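Local structure of periplasmic sugar-binding protein (Chloroflexus aurantiacus, 4RXU) at residues K243-R257 and V269-S283. The protein binds beta-D-glucopyranose in the cleft between its two lobes and probably serves as the solute receptor of an ABC-type sugar transporter. Sequence-based numbering, arbitrary orientation.
With BGC (beta-D-glucopyranose), chain C.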
loop_
_atom_site.group_PDB
_atom_site.type_symbol
_atom_site.label_atom_id
_atom_site.label_comp_id
_atom_site.label_asym_id
_atom_site.label_seq_id
_atom_site.Cartn_x
_atom_site.Cartn_y
_atom_site.Cartn_z
ATOM N N LYS A 243 -22.255 4.000 16.465
ATOM C CA LYS A 243 -22.541 3.698 15.083
ATOM C C LYS A 243 -23.263 4.860 14.452
ATOM O O LYS A 243 -22.819 6.002 14.573
ATOM C CB LYS A 243 -23.301 2.379 14.995
ATOM C CG LYS A 243 -22.402 1.248 15.443
ATOM C CD LYS A 243 -23.117 -0.045 15.653
ATOM C CE LYS A 243 -22.186 -1.006 16.359
ATOM N NZ LYS A 243 -22.757 -2.358 16.388
ATOM N N GLY A 244 -24.366 4.582 13.769
ATOM C CA GLY A 244 -25.026 5.584 12.968
ATOM C C GLY A 244 -24.215 5.901 11.726
ATOM O O GLY A 244 -23.968 5.054 10.886
ATOM N N LYS A 245 -23.812 7.147 11.615
ATOM C CA LYS A 245 -23.027 7.584 10.469
ATOM C C LYS A 245 -21.556 7.559 10.817
ATOM O O LYS A 245 -21.095 8.368 11.630
ATOM C CB LYS A 245 -23.425 8.991 10.102
ATOM C CG LYS A 245 -22.763 9.503 8.850
ATOM C CD LYS A 245 -23.669 10.534 8.244
ATOM C CE LYS A 245 -22.901 11.796 8.039
ATOM N NZ LYS A 245 -23.877 12.867 7.727
ATOM N N VAL A 246 -20.800 6.680 10.163
ATOM C CA VAL A 246 -19.478 6.331 10.643
ATOM C C VAL A 246 -18.441 6.494 9.558
ATOM O O VAL A 246 -18.748 6.523 8.379
ATOM C CB VAL A 246 -19.426 4.903 11.230
ATOM C CG1 VAL A 246 -20.535 4.695 12.254
ATOM C CG2 VAL A 246 -19.492 3.839 10.142
ATOM N N TYR A 247 -17.199 6.597 10.010
ATOM C CA TYR A 247 -16.042 6.929 9.183
ATOM C C TYR A 247 -14.997 5.835 9.389
ATOM O O TYR A 247 -14.646 5.521 10.528
ATOM C CB TYR A 247 -15.542 8.325 9.590
ATOM C CG TYR A 247 -16.585 9.319 9.234
ATOM C CD1 TYR A 247 -17.660 9.577 10.096
ATOM C CD2 TYR A 247 -16.559 9.957 8.010
ATOM C CE1 TYR A 247 -18.670 10.449 9.729
ATOM C CE2 TYR A 247 -17.566 10.848 7.642
ATOM C CZ TYR A 247 -18.610 11.084 8.510
ATOM O OH TYR A 247 -19.609 11.952 8.148
ATOM N N ILE A 248 -14.533 5.241 8.291
ATOM C CA ILE A 248 -13.691 4.059 8.338
ATOM C C ILE A 248 -12.423 4.285 7.513
ATOM O O ILE A 248 -12.475 4.507 6.303
ATOM C CB ILE A 248 -14.401 2.829 7.769
ATOM C CG1 ILE A 248 -15.738 2.575 8.487
ATOM C CG2 ILE A 248 -13.478 1.600 7.824
ATOM C CD1 ILE A 248 -16.672 1.640 7.757
ATOM N N LEU A 249 -11.286 4.258 8.206
ATOM C CA LEU A 249 -9.960 4.336 7.565
ATOM C C LEU A 249 -9.555 2.911 7.221
ATOM O O LEU A 249 -8.956 2.229 8.044
ATOM C CB LEU A 249 -8.923 4.970 8.494
ATOM C CG LEU A 249 -7.542 5.101 7.821
ATOM C CD1 LEU A 249 -7.518 6.217 6.782
ATOM C CD2 LEU A 249 -6.493 5.328 8.886
ATOM N N ALA A 250 -9.937 2.441 6.040
ATOM C CA ALA A 250 -9.523 1.092 5.590
ATOM C C ALA A 250 -8.271 1.289 4.743
ATOM O O ALA A 250 -8.222 2.191 3.897
ATOM C CB ALA A 250 -10.629 0.416 4.782
ATOM N N PRO A 251 -7.238 0.427 4.941
ATOM C CA PRO A 251 -5.930 0.778 4.369
ATOM C C PRO A 251 -5.742 0.401 2.906
ATOM O O PRO A 251 -4.936 1.005 2.231
ATOM C CB PRO A 251 -4.945 0.020 5.277
ATOM C CG PRO A 251 -5.733 -1.166 5.753
ATOM C CD PRO A 251 -7.131 -0.643 5.947
ATOM N N ASN A 252 -6.480 -0.595 2.408
ATOM C CA ASN A 252 -6.426 -0.874 0.972
ATOM C C ASN A 252 -7.754 -1.402 0.485
ATOM O O ASN A 252 -8.675 -1.542 1.270
ATOM C CB ASN A 252 -5.255 -1.801 0.585
ATOM C CG ASN A 252 -5.509 -3.266 0.894
ATOM O OD1 ASN A 252 -6.458 -3.641 1.595
ATOM N ND2 ASN A 252 -4.609 -4.118 0.399
ATOM N N ASP A 253 -7.846 -1.730 -0.798
ATOM C CA ASP A 253 -9.138 -2.111 -1.393
ATOM C C ASP A 253 -9.750 -3.393 -0.853
ATOM O O ASP A 253 -10.924 -3.405 -0.459
ATOM C CB ASP A 253 -9.022 -2.169 -2.908
ATOM C CG ASP A 253 -9.076 -0.789 -3.537
ATOM O OD1 ASP A 253 -9.370 0.196 -2.828
ATOM O OD2 ASP A 253 -8.874 -0.699 -4.762
ATOM N N GLY A 254 -8.981 -4.481 -0.834
ATOM C CA GLY A 254 -9.580 -5.725 -0.391
ATOM C C GLY A 254 -10.023 -5.629 1.056
ATOM O O GLY A 254 -11.100 -6.091 1.423
ATOM N N THR A 255 -9.177 -5.054 1.909
ATOM C CA THR A 255 -9.577 -4.919 3.306
ATOM C C THR A 255 -10.779 -3.963 3.458
ATOM O O THR A 255 -11.640 -4.187 4.308
ATOM C CB THR A 255 -8.397 -4.487 4.215
ATOM O OG1 THR A 255 -7.909 -3.186 3.844
ATOM C CG2 THR A 255 -7.262 -5.512 4.212
ATOM N N ALA A 256 -10.837 -2.921 2.617
ATOM C CA ALA A 256 -11.998 -2.027 2.578
ATOM C C ALA A 256 -13.301 -2.767 2.278
ATOM O O ALA A 256 -14.327 -2.501 2.919
ATOM C CB ALA A 256 -11.783 -0.919 1.564
ATOM N N ARG A 257 -13.275 -3.675 1.314
ATOM C CA ARG A 257 -14.494 -4.392 0.961
ATOM C C ARG A 257 -14.899 -5.301 2.105
ATOM O O ARG A 257 -16.081 -5.407 2.414
ATOM C CB ARG A 257 -14.314 -5.160 -0.342
ATOM C CG ARG A 257 -14.071 -4.252 -1.551
ATOM C CD ARG A 257 -14.278 -4.988 -2.872
ATOM N NE ARG A 257 -13.541 -6.263 -2.928
ATOM C CZ ARG A 257 -12.235 -6.377 -3.163
ATOM N NH1 ARG A 257 -11.515 -5.288 -3.418
ATOM N NH2 ARG A 257 -11.640 -7.591 -3.130
ATOM N N VAL A 269 -25.675 0.858 11.820
ATOM C CA VAL A 269 -24.847 1.694 10.945
ATOM C C VAL A 269 -25.743 2.196 9.822
ATOM O O VAL A 269 -26.113 1.447 8.911
ATOM C CB VAL A 269 -23.634 0.923 10.391
ATOM C CG1 VAL A 269 -22.860 1.769 9.378
ATOM C CG2 VAL A 269 -22.732 0.495 11.538
ATOM N N THR A 270 -26.126 3.457 9.923
ATOM C CA THR A 270 -27.048 4.042 8.943
ATOM C C THR A 270 -26.343 4.540 7.697
ATOM O O THR A 270 -26.958 4.662 6.649
ATOM C CB THR A 270 -27.883 5.180 9.544
ATOM O OG1 THR A 270 -27.003 6.171 10.100
ATOM C CG2 THR A 270 -28.859 4.603 10.610
ATOM N N GLU A 271 -25.057 4.831 7.814
ATOM C CA GLU A 271 -24.255 5.258 6.682
ATOM C C GLU A 271 -22.800 5.065 7.044
ATOM O O GLU A 271 -22.436 5.282 8.185
ATOM C CB GLU A 271 -24.474 6.742 6.334
ATOM C CG GLU A 271 -23.909 7.084 4.953
ATOM C CD GLU A 271 -24.091 8.536 4.531
ATOM O OE1 GLU A 271 -24.618 9.336 5.329
ATOM O OE2 GLU A 271 -23.702 8.879 3.385
ATOM N N TYR A 272 -21.967 4.691 6.080
ATOM C CA TYR A 272 -20.537 4.636 6.332
ATOM C C TYR A 272 -19.783 5.227 5.150
ATOM O O TYR A 272 -20.221 5.150 3.980
ATOM C CB TYR A 272 -20.035 3.218 6.631
ATOM C CG TYR A 272 -20.157 2.261 5.472
ATOM C CD1 TYR A 272 -19.176 2.192 4.484
ATOM C CD2 TYR A 272 -21.244 1.389 5.383
ATOM C CE1 TYR A 272 -19.305 1.319 3.408
ATOM C CE2 TYR A 272 -21.382 0.504 4.316
ATOM C CZ TYR A 272 -20.424 0.475 3.330
ATOM O OH TYR A 272 -20.584 -0.404 2.280
ATOM N N PHE A 273 -18.659 5.854 5.496
ATOM C CA PHE A 273 -17.660 6.341 4.561
ATOM C C PHE A 273 -16.419 5.488 4.749
ATOM O O PHE A 273 -15.964 5.303 5.874
ATOM C CB PHE A 273 -17.369 7.813 4.842
ATOM C CG PHE A 273 -18.548 8.703 4.612
ATOM C CD1 PHE A 273 -19.473 8.943 5.624
ATOM C CD2 PHE A 273 -18.741 9.284 3.377
ATOM C CE1 PHE A 273 -20.564 9.760 5.396
ATOM C CE2 PHE A 273 -19.830 10.098 3.146
ATOM C CZ PHE A 273 -20.741 10.331 4.156
ATOM N N VAL A 274 -15.897 4.906 3.675
ATOM C CA VAL A 274 -14.761 3.994 3.788
ATOM C C VAL A 274 -13.755 4.250 2.672
ATOM O O VAL A 274 -14.105 4.473 1.500
ATOM C CB VAL A 274 -15.167 2.498 3.778
ATOM C CG1 VAL A 274 -15.811 2.083 2.457
ATOM C CG2 VAL A 274 -13.969 1.628 4.131
ATOM N N THR A 275 -12.487 4.182 3.061
ATOM C CA THR A 275 -11.357 4.471 2.199
ATOM C C THR A 275 -10.774 3.191 1.626
ATOM O O THR A 275 -11.240 2.109 1.925
ATOM C CB THR A 275 -10.274 5.250 2.971
ATOM O OG1 THR A 275 -9.756 4.443 4.027
ATOM C CG2 THR A 275 -10.831 6.517 3.520
ATOM N N GLY A 276 -9.765 3.341 0.772
ATOM C CA GLY A 276 -9.032 2.200 0.213
ATOM C C GLY A 276 -7.873 2.659 -0.649
ATOM O O GLY A 276 -7.546 3.832 -0.692
ATOM N N GLN A 277 -7.213 1.705 -1.291
ATOM C CA GLN A 277 -6.208 2.012 -2.295
ATOM C C GLN A 277 -5.937 0.790 -3.156
ATOM O O GLN A 277 -6.185 -0.327 -2.724
ATOM C CB GLN A 277 -4.881 2.472 -1.679
ATOM C CG GLN A 277 -4.097 1.374 -0.987
ATOM C CD GLN A 277 -2.781 1.885 -0.449
ATOM O OE1 GLN A 277 -1.910 2.317 -1.207
ATOM N NE2 GLN A 277 -2.635 1.852 0.863
ATOM N N ASP A 278 -5.436 1.085 -4.358
ATOM C CA ASP A 278 -4.925 0.141 -5.378
ATOM C C ASP A 278 -5.854 0.061 -6.599
ATOM O O ASP A 278 -5.467 -0.482 -7.631
ATOM C CB ASP A 278 -4.722 -1.283 -4.850
ATOM C CG ASP A 278 -3.620 -1.401 -3.786
ATOM O OD1 ASP A 278 -2.801 -0.474 -3.596
ATOM O OD2 ASP A 278 -3.567 -2.488 -3.170
ATOM N N ALA A 279 -7.082 0.581 -6.479
ATOM C CA ALA A 279 -8.044 0.521 -7.590
ATOM C C ALA A 279 -8.208 -0.909 -8.112
ATOM O O ALA A 279 -8.285 -1.152 -9.316
ATOM C CB ALA A 279 -7.679 1.490 -8.711
ATOM N N GLU A 280 -8.312 -1.855 -7.187
ATOM C CA GLU A 280 -8.658 -3.221 -7.557
ATOM C C GLU A 280 -10.037 -3.203 -8.233
ATOM O O GLU A 280 -10.923 -2.459 -7.835
ATOM C CB GLU A 280 -8.648 -4.137 -6.328
ATOM C CG GLU A 280 -7.236 -4.318 -5.717
ATOM C CD GLU A 280 -6.257 -5.139 -6.563
ATOM O OE1 GLU A 280 -6.700 -5.891 -7.465
ATOM O OE2 GLU A 280 -5.032 -5.044 -6.315
ATOM N N LYS A 281 -10.217 -4.052 -9.238
ATOM C CA LYS A 281 -11.446 -4.047 -10.031
ATOM C C LYS A 281 -12.686 -4.190 -9.159
ATOM O O LYS A 281 -13.666 -3.475 -9.352
ATOM C CB LYS A 281 -11.389 -5.102 -11.135
ATOM C CG LYS A 281 -10.354 -4.749 -12.194
ATOM C CD LYS A 281 -10.276 -5.777 -13.306
ATOM C CE LYS A 281 -9.206 -5.470 -14.322
ATOM N NZ LYS A 281 -9.185 -6.516 -15.383
ATOM N N ALA A 282 -12.633 -5.112 -8.198
ATOM C CA ALA A 282 -13.799 -5.368 -7.358
ATOM C C ALA A 282 -14.121 -4.145 -6.532
ATOM O O ALA A 282 -15.286 -3.906 -6.215
ATOM C CB ALA A 282 -13.589 -6.591 -6.461
ATOM N N SER A 283 -13.101 -3.374 -6.158
ATOM C CA SER A 283 -13.377 -2.130 -5.426
ATOM C C SER A 283 -13.861 -1.011 -6.325
ATOM O O SER A 283 -14.640 -0.162 -5.885
ATOM C CB SER A 283 -12.169 -1.637 -4.609
ATOM O OG SER A 283 -12.051 -2.376 -3.418
HETATM C C2 BGC C . 1.222 -1.776 -1.186
HETATM C C3 BGC C . -0.280 -1.649 -1.343
HETATM C C4 BGC C . -0.928 -3.001 -1.087
HETATM C C5 BGC C . -0.468 -3.590 0.248
HETATM C C6 BGC C . -0.950 -5.005 0.481
HETATM C C1 BGC C . 1.412 -2.244 0.247
HETATM O O1 BGC C . 2.747 -2.196 0.657
HETATM O O2 BGC C . 1.834 -0.504 -1.423
HETATM O O3 BGC C . -0.548 -1.193 -2.666
HETATM O O4 BGC C . -2.352 -2.810 -0.978
HETATM O O5 BGC C . 0.944 -3.591 0.328
HETATM O O6 BGC C . -0.681 -5.852 -0.639
HETATM O O HOH W 1 -23.840 12.361 4.396
#
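D253, the first residue of helix 253-264, reaches across to the turn before helix 281-288: its OD2 accepts from E280 N at 2.7 Å, met nearly along the C-O axis, while D253 N donates to Q277 O. OD1 is hydrogen-bonded to T295 and Q292. One turn on, R257 folds back through a bend at chi3 (-50°), so that NH1 meets S283 OG at 3.0 Å in the guanidinium plane and the methyl of A282 sits over one face of the group. With an alanine here, S283 OG would probably lose its arginine donor, keeping Q292, and the A282 methyl the flat group packed on it.

Toward the sugar, N252 ND2 donates to glucose O4 at 2.9 Å, and D278 OD2 accepts from that same hydroxyl at 2.5 Å; OD1 takes the O3 hydroxyl. N252 OD1 also caps the helix, accepting from T255 N, and T255 OG1 reaches it from the opposite face. Next to N252, Q277 NE2 donates to P251 O at 2.8 Å, nearly straight at 168°, with OE1 hydrogen-bonded to K298, which also binds the glucose. As in other periplasmic binding proteins, loops after the strands thus carry sugar-binding residues.

Further back the strands pair in parallel, V246 O accepting from F273 N and I248 N donating to F273 O. Y247 and F273 run side by side, their ring planes 7° apart but strongly offset, Y247 CE2 coming to 3.4 Å from F273 CD1; I248 CG2 meets V274 CG2 on the other face. Strand 269-274 is an outermost strand of the four-stranded parallel sheet, joined to 246-249 by a beta-alpha-beta crossover through helix 253-264, whose I259 and F263 pack on I248; helix 135-148 lies against L249 and T275.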